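PDB 2GH9: maltose/maltodextrin-binding protein from Thermus thermophilus, which binds maltotriose, and probably serves as the periplasmic solute receptor that hands maltodextrins to a transport system. Local coordinates for residues G148-I153 / N207-G212; N170-D175 / T183-G188. All coordinates share one frame; numbering follows the deposited sequence.

Following the chain from the N terminus, G148-I153 comes first, at strand 149-150, an edge strand of a four-stranded mixed sheet. The chain then runs through helix 156-166 to N170-D175, turns back by way of strand 179-181, and returns as T183-G188, so interaction 2 closes a short hairpin-like loop. Helix 189-204 leads on to N207-G212, where interaction 1 closes a much longer loop that contains interaction 2 entirely. The two do not touch: their nearest atoms are about 13 Å apart. Interaction 1 fastens the loop between helices 189-204 and 215-224 to a sheet edge, whereas interaction 2 ties strand 172-175 to the loop that leads into helix 189-204.

Interaction 1 (G148-I153 / N207-G212)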
loop_
_atom_site.group_PDB
_atom_site.type_symbol
_atom_site.label_atom_id
_atom_site.label_comp_id
_atom_site.label_asym_id
_atom_site.label_seq_id
_atom_site.Cartn_x
_atom_site.Cartn_y
_atom_site.Cartn_z
ATOM N N GLY A 148 -7.123 13.592 -17.761
ATOM C CA GLY A 148 -8.313 12.856 -17.307
ATOM C C GLY A 148 -7.960 11.737 -16.329
ATOM O O GLY A 148 -8.702 11.493 -15.381
ATOM N N PHE A 149 -6.844 11.050 -16.594
ATOM C CA PHE A 149 -6.378 9.946 -15.768
ATOM C C PHE A 149 -4.867 9.745 -15.785
ATOM O O PHE A 149 -4.236 9.622 -16.841
ATOM C CB PHE A 149 -7.061 8.637 -16.165
ATOM C CG PHE A 149 -6.543 7.451 -15.420
ATOM C CD1 PHE A 149 -6.769 7.325 -14.047
ATOM C CD2 PHE A 149 -5.827 6.456 -16.070
ATOM C CE1 PHE A 149 -6.277 6.247 -13.361
ATOM C CE2 PHE A 149 -5.348 5.361 -15.371
ATOM C CZ PHE A 149 -5.573 5.266 -14.021
ATOM N N LEU A 150 -4.290 9.683 -14.582
ATOM C CA LEU A 150 -2.888 9.445 -14.407
ATOM C C LEU A 150 -2.690 8.537 -13.196
ATOM O O LEU A 150 -3.503 8.540 -12.279
ATOM C CB LEU A 150 -2.127 10.759 -14.207
ATOM C CG LEU A 150 -2.008 11.732 -15.401
ATOM C CD1 LEU A 150 -1.191 12.988 -14.975
ATOM C CD2 LEU A 150 -1.366 11.012 -16.590
ATOM N N TYR A 151 -1.611 7.771 -13.224
ATOM C CA TYR A 151 -1.211 6.935 -12.080
ATOM C C TYR A 151 0.233 6.461 -12.244
ATOM O O TYR A 151 0.820 6.594 -13.325
ATOM C CB TYR A 151 -2.187 5.742 -11.879
ATOM C CG TYR A 151 -1.917 4.511 -12.723
ATOM C CD1 TYR A 151 -2.077 4.546 -14.103
ATOM C CD2 TYR A 151 -1.543 3.296 -12.139
ATOM C CE1 TYR A 151 -1.835 3.443 -14.882
ATOM C CE2 TYR A 151 -1.293 2.165 -12.921
ATOM C CZ TYR A 151 -1.452 2.260 -14.305
ATOM O OH TYR A 151 -1.239 1.198 -15.126
ATOM N N ASN A 152 0.787 5.901 -11.171
ATOM C CA ASN A 152 2.136 5.342 -11.186
ATOM C C ASN A 152 2.204 4.060 -12.020
ATOM O O ASN A 152 2.283 2.961 -11.499
ATOM C CB ASN A 152 2.623 5.120 -9.742
ATOM C CG ASN A 152 4.100 4.869 -9.649
ATOM O OD1 ASN A 152 4.833 4.899 -10.651
ATOM N ND2 ASN A 152 4.568 4.621 -8.416
ATOM N N ILE A 153 2.226 4.240 -13.343
ATOM C CA ILE A 153 2.061 3.159 -14.304
ATOM C C ILE A 153 3.120 2.062 -14.264
ATOM O O ILE A 153 2.842 0.906 -14.582
ATOM C CB ILE A 153 1.910 3.774 -15.753
ATOM C CG1 ILE A 153 1.569 2.718 -16.799
ATOM C CG2 ILE A 153 3.150 4.562 -16.162
ATOM C CD1 ILE A 153 0.954 3.330 -18.062
ATOM N N ASN A 207 -4.118 6.346 -24.921
ATOM C CA ASN A 207 -3.408 7.631 -24.803
ATOM C C ASN A 207 -3.776 8.392 -23.517
ATOM O O ASN A 207 -4.120 9.588 -23.555
ATOM C CB ASN A 207 -3.630 8.500 -26.057
ATOM C CG ASN A 207 -2.684 9.702 -26.112
ATOM O OD1 ASN A 207 -1.479 9.585 -25.838
ATOM N ND2 ASN A 207 -3.231 10.863 -26.448
ATOM N N LEU A 208 -3.708 7.685 -22.381
ATOM C CA LEU A 208 -4.095 8.267 -21.097
ATOM C C LEU A 208 -2.883 8.618 -20.229
ATOM O O LEU A 208 -2.855 9.686 -19.587
ATOM C CB LEU A 208 -5.056 7.327 -20.340
ATOM C CG LEU A 208 -6.473 7.181 -20.911
ATOM C CD1 LEU A 208 -7.353 6.315 -20.014
ATOM C CD2 LEU A 208 -7.114 8.541 -21.095
ATOM N N VAL A 209 -1.880 7.738 -20.237
ATOM C CA VAL A 209 -0.726 7.859 -19.363
ATOM C C VAL A 209 0.558 7.912 -20.187
ATOM O O VAL A 209 1.079 6.887 -20.581
ATOM C CB VAL A 209 -0.669 6.688 -18.344
ATOM C CG1 VAL A 209 0.393 6.976 -17.290
ATOM C CG2 VAL A 209 -2.073 6.475 -17.686
ATOM N N PRO A 210 1.059 9.125 -20.465
ATOM C CA PRO A 210 2.286 9.237 -21.265
ATOM C C PRO A 210 3.570 8.827 -20.542
ATOM O O PRO A 210 3.564 8.474 -19.356
ATOM C CB PRO A 210 2.333 10.726 -21.639
ATOM C CG PRO A 210 1.519 11.424 -20.581
ATOM C CD PRO A 210 0.487 10.439 -20.109
ATOM N N GLU A 211 4.670 8.880 -21.287
ATOM C CA GLU A 211 5.999 8.662 -20.749
ATOM C C GLU A 211 6.287 9.608 -19.565
ATOM O O GLU A 211 5.755 10.724 -19.466
ATOM C CB GLU A 211 7.029 8.832 -21.880
ATOM C CG GLU A 211 8.469 8.970 -21.424
ATOM C CD GLU A 211 9.032 7.717 -20.790
ATOM O OE1 GLU A 211 8.775 6.615 -21.322
ATOM O OE2 GLU A 211 9.778 7.845 -19.783
ATOM N N GLY A 212 7.091 9.119 -18.630
ATOM C CA GLY A 212 7.550 9.931 -17.517
ATOM C C GLY A 212 6.668 9.921 -16.287
ATOM O O GLY A 212 7.086 10.383 -15.230
HETATM O O HOH W 1 -5.036 11.436 -18.844
#
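V209 packs among F149, Y151 and I153, and its two methyl groups divide the work. CG1 stands anti to the backbone N (chi1 -170°) and turns to I153, whose CG2 lies 3.8 Å from V209 CG1; the two side chains reach toward each other tip to tip, with I153 CD1 3.7 Å from V209 CB. CG2 serves the aromatic pair: it meets the Y151 ring at its edge, near the ring plane, with V209 CG2 4.1 Å from Y151 CD1, and approaches the F149 ring obliquely, as does L208 CD1. Replacing V209 by an alanine would strip both methyls and probably leave a gap beside the F149 and Y151 rings and weaken the hold on I153, which would keep only its contact with CB. On the opposite side of the strand from those rings, L150 CD2 rests 4.0 Å from P210 CD, the side chains crossing at about a right angle.

The polar part is small and runs through water. No direct hydrogen bond joins the segments; instead water 1 accepts from F149 N at 2.9 Å and donates to L208 O at 2.9 Å. The carbonyl oxygens F149 O and L208 O approach to 3.1 Å, two acceptors that cannot bond to each other.

Direct backbone bonds go to outside partners: L150 pairs with M229 of strand 227-232, and L208 and V209 with L202 of helix 189-204. Y151 OH is held by N159, well away from the valine, and F149 also meets F134 edge-to-face.

The loop therefore lies against an edge strand of the mixed sheet in this solute-binding-protein fold largely through apolar packing around one valine, and a single water carries the polar link that direct backbone pairing does not supply.

Interaction 2 (N170-D175 / T183-G188); sequences NVFAKD and TKLLIG
K184 and D175 face each other across the outer end of this contact. The lysine runs extended beyond CG, crossing the aspartate at about a right angle, and K184 NZ stops 3.0 Å from D175 OD2 in a salt bridge. It meets that oxygen from above the carboxylate plane, 61° out of it. D175 has its CG anti to the backbone N (chi1 -161°), which carries the carboxylate to the lysine. D181 sits close by as a like charge, so the ammonium probably eases the crowding of two acids. Nearer the backbone, A173 CB touches K184 CB at 3.8 Å.

F172 and L185 form an antiparallel, non-hydrogen-bonded pair whose side chains diverge at the base, yet L185 bends its end back: CG lies anti to the carbonyl carbon (chi1 -79°), and L185 CD2 comes 3.7 Å from F172 CE1, oblique to the ring. V171 CG1 lies over the centre of one face of that same ring, 3.6 Å above its plane, and V171 lies side by side with L185. L186 heads the other way, its CD1 reaching A173, while its CB is 3.4 Å from N170 O, a buried carbonyl oxygen with no polar partner in the model.

Two backbone bonds flank the F172-L185 pair: A173 N gives a nearly straight one to K184 O at 2.9 Å, and L186 N bonds V171 O at 2.8 Å.

The pairing extends the beta hairpin of strands 172-175 and 179-181, along the chain just after strand 179-181 and ahead of helix 189-204. Helix 341-357 packs on V171, F172 and I187, helix 363-378 takes L185 and I187, and strand 265-273 meets N170 and V171 through F265.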
loop_
_atom_site.group_PDB
_atom_site.type_symbol
_atom_site.label_atom_id
_atom_site.label_comp_id
_atom_site.label_asym_id
_atom_site.label_seq_id
_atom_site.Cartn_x
_atom_site.Cartn_y
_atom_site.Cartn_z
ATOM N N ASN A 170 -3.865 -14.021 -6.440
ATOM C CA ASN A 170 -2.869 -13.275 -5.720
ATOM C C ASN A 170 -1.558 -13.500 -6.456
ATOM O O ASN A 170 -1.586 -13.873 -7.643
ATOM C CB ASN A 170 -2.835 -13.717 -4.244
ATOM C CG ASN A 170 -2.285 -12.629 -3.311
ATOM O OD1 ASN A 170 -1.287 -11.985 -3.631
ATOM N ND2 ASN A 170 -2.935 -12.426 -2.167
ATOM N N VAL A 171 -0.426 -13.231 -5.789
ATOM C CA VAL A 171 0.878 -13.385 -6.388
ATOM C C VAL A 171 1.211 -14.866 -6.559
ATOM O O VAL A 171 1.721 -15.277 -7.595
ATOM C CB VAL A 171 1.982 -12.693 -5.539
ATOM C CG1 VAL A 171 3.372 -13.007 -6.098
ATOM C CG2 VAL A 171 1.764 -11.184 -5.513
ATOM N N PHE A 172 0.912 -15.647 -5.528
ATOM C CA PHE A 172 1.257 -17.066 -5.465
ATOM C C PHE A 172 0.008 -17.919 -5.267
ATOM O O PHE A 172 -0.926 -17.505 -4.583
ATOM C CB PHE A 172 2.164 -17.331 -4.268
ATOM C CG PHE A 172 3.441 -16.543 -4.257
ATOM C CD1 PHE A 172 4.451 -16.811 -5.164
ATOM C CD2 PHE A 172 3.666 -15.589 -3.280
ATOM C CE1 PHE A 172 5.660 -16.102 -5.119
ATOM C CE2 PHE A 172 4.858 -14.896 -3.224
ATOM C CZ PHE A 172 5.857 -15.146 -4.140
ATOM N N ALA A 173 0.010 -19.123 -5.841
ATOM C CA ALA A 173 -1.036 -20.117 -5.591
ATOM C C ALA A 173 -0.990 -20.598 -4.131
ATOM O O ALA A 173 0.084 -20.661 -3.535
ATOM C CB ALA A 173 -0.872 -21.297 -6.555
ATOM N N LYS A 174 -2.158 -20.886 -3.555
ATOM C CA LYS A 174 -2.258 -21.508 -2.221
ATOM C C LYS A 174 -2.089 -23.010 -2.361
ATOM O O LYS A 174 -2.652 -23.617 -3.274
ATOM C CB LYS A 174 -3.617 -21.245 -1.567
ATOM C CG LYS A 174 -3.823 -19.854 -1.010
ATOM C CD LYS A 174 -5.158 -19.775 -0.267
ATOM C CE LYS A 174 -5.542 -18.338 0.050
ATOM N NZ LYS A 174 -6.954 -18.223 0.570
ATOM N N ASP A 175 -1.349 -23.619 -1.435
ATOM C CA ASP A 175 -0.875 -24.985 -1.631
ATOM C C ASP A 175 -1.309 -26.003 -0.578
ATOM O O ASP A 175 -1.109 -25.814 0.642
ATOM C CB ASP A 175 0.645 -24.986 -1.727
ATOM C CG ASP A 175 1.197 -26.248 -2.382
ATOM O OD1 ASP A 175 0.604 -27.343 -2.187
ATOM O OD2 ASP A 175 2.239 -26.139 -3.081
ATOM N N THR A 183 6.682 -21.280 -5.204
ATOM C CA THR A 183 7.125 -21.901 -6.451
ATOM C C THR A 183 6.095 -21.753 -7.582
ATOM O O THR A 183 6.438 -21.959 -8.760
ATOM C CB THR A 183 7.439 -23.407 -6.261
ATOM O OG1 THR A 183 6.217 -24.156 -6.128
ATOM C CG2 THR A 183 8.340 -23.621 -5.037
ATOM N N LYS A 184 4.857 -21.388 -7.227
ATOM C CA LYS A 184 3.757 -21.258 -8.194
ATOM C C LYS A 184 3.224 -19.819 -8.337
ATOM O O LYS A 184 2.248 -19.438 -7.682
ATOM C CB LYS A 184 2.613 -22.189 -7.793
ATOM C CG LYS A 184 2.918 -23.694 -7.958
ATOM C CD LYS A 184 1.853 -24.534 -7.223
ATOM C CE LYS A 184 2.239 -26.011 -7.136
ATOM N NZ LYS A 184 1.616 -26.659 -5.934
ATOM N N LEU A 185 3.860 -19.028 -9.200
ATOM C CA LEU A 185 3.371 -17.680 -9.487
ATOM C C LEU A 185 2.016 -17.763 -10.171
ATOM O O LEU A 185 1.724 -18.751 -10.849
ATOM C CB LEU A 185 4.310 -16.910 -10.410
ATOM C CG LEU A 185 5.591 -16.266 -9.892
ATOM C CD1 LEU A 185 6.266 -15.562 -11.060
ATOM C CD2 LEU A 185 5.340 -15.290 -8.757
ATOM N N LEU A 186 1.200 -16.723 -9.979
ATOM C CA LEU A 186 -0.070 -16.569 -10.687
ATOM C C LEU A 186 -0.096 -15.331 -11.586
ATOM O O LEU A 186 -1.079 -15.103 -12.292
ATOM C CB LEU A 186 -1.236 -16.522 -9.691
ATOM C CG LEU A 186 -1.532 -17.857 -9.015
ATOM C CD1 LEU A 186 -2.619 -17.713 -7.980
ATOM C CD2 LEU A 186 -1.895 -18.913 -10.069
ATOM N N ILE A 187 0.998 -14.569 -11.594
ATOM C CA ILE A 187 1.063 -13.304 -12.330
ATOM C C ILE A 187 1.838 -13.401 -13.652
ATOM O O ILE A 187 2.049 -12.400 -14.321
ATOM C CB ILE A 187 1.614 -12.157 -11.434
ATOM C CG1 ILE A 187 3.002 -12.491 -10.882
ATOM C CG2 ILE A 187 0.611 -11.870 -10.286
ATOM C CD1 ILE A 187 3.849 -11.240 -10.513
ATOM N N GLY A 188 2.266 -14.615 -14.011
ATOM C CA GLY A 188 2.901 -14.874 -15.298
ATOM C C GLY A 188 1.917 -15.526 -16.254
ATOM O O GLY A 188 0.692 -15.505 -16.027
#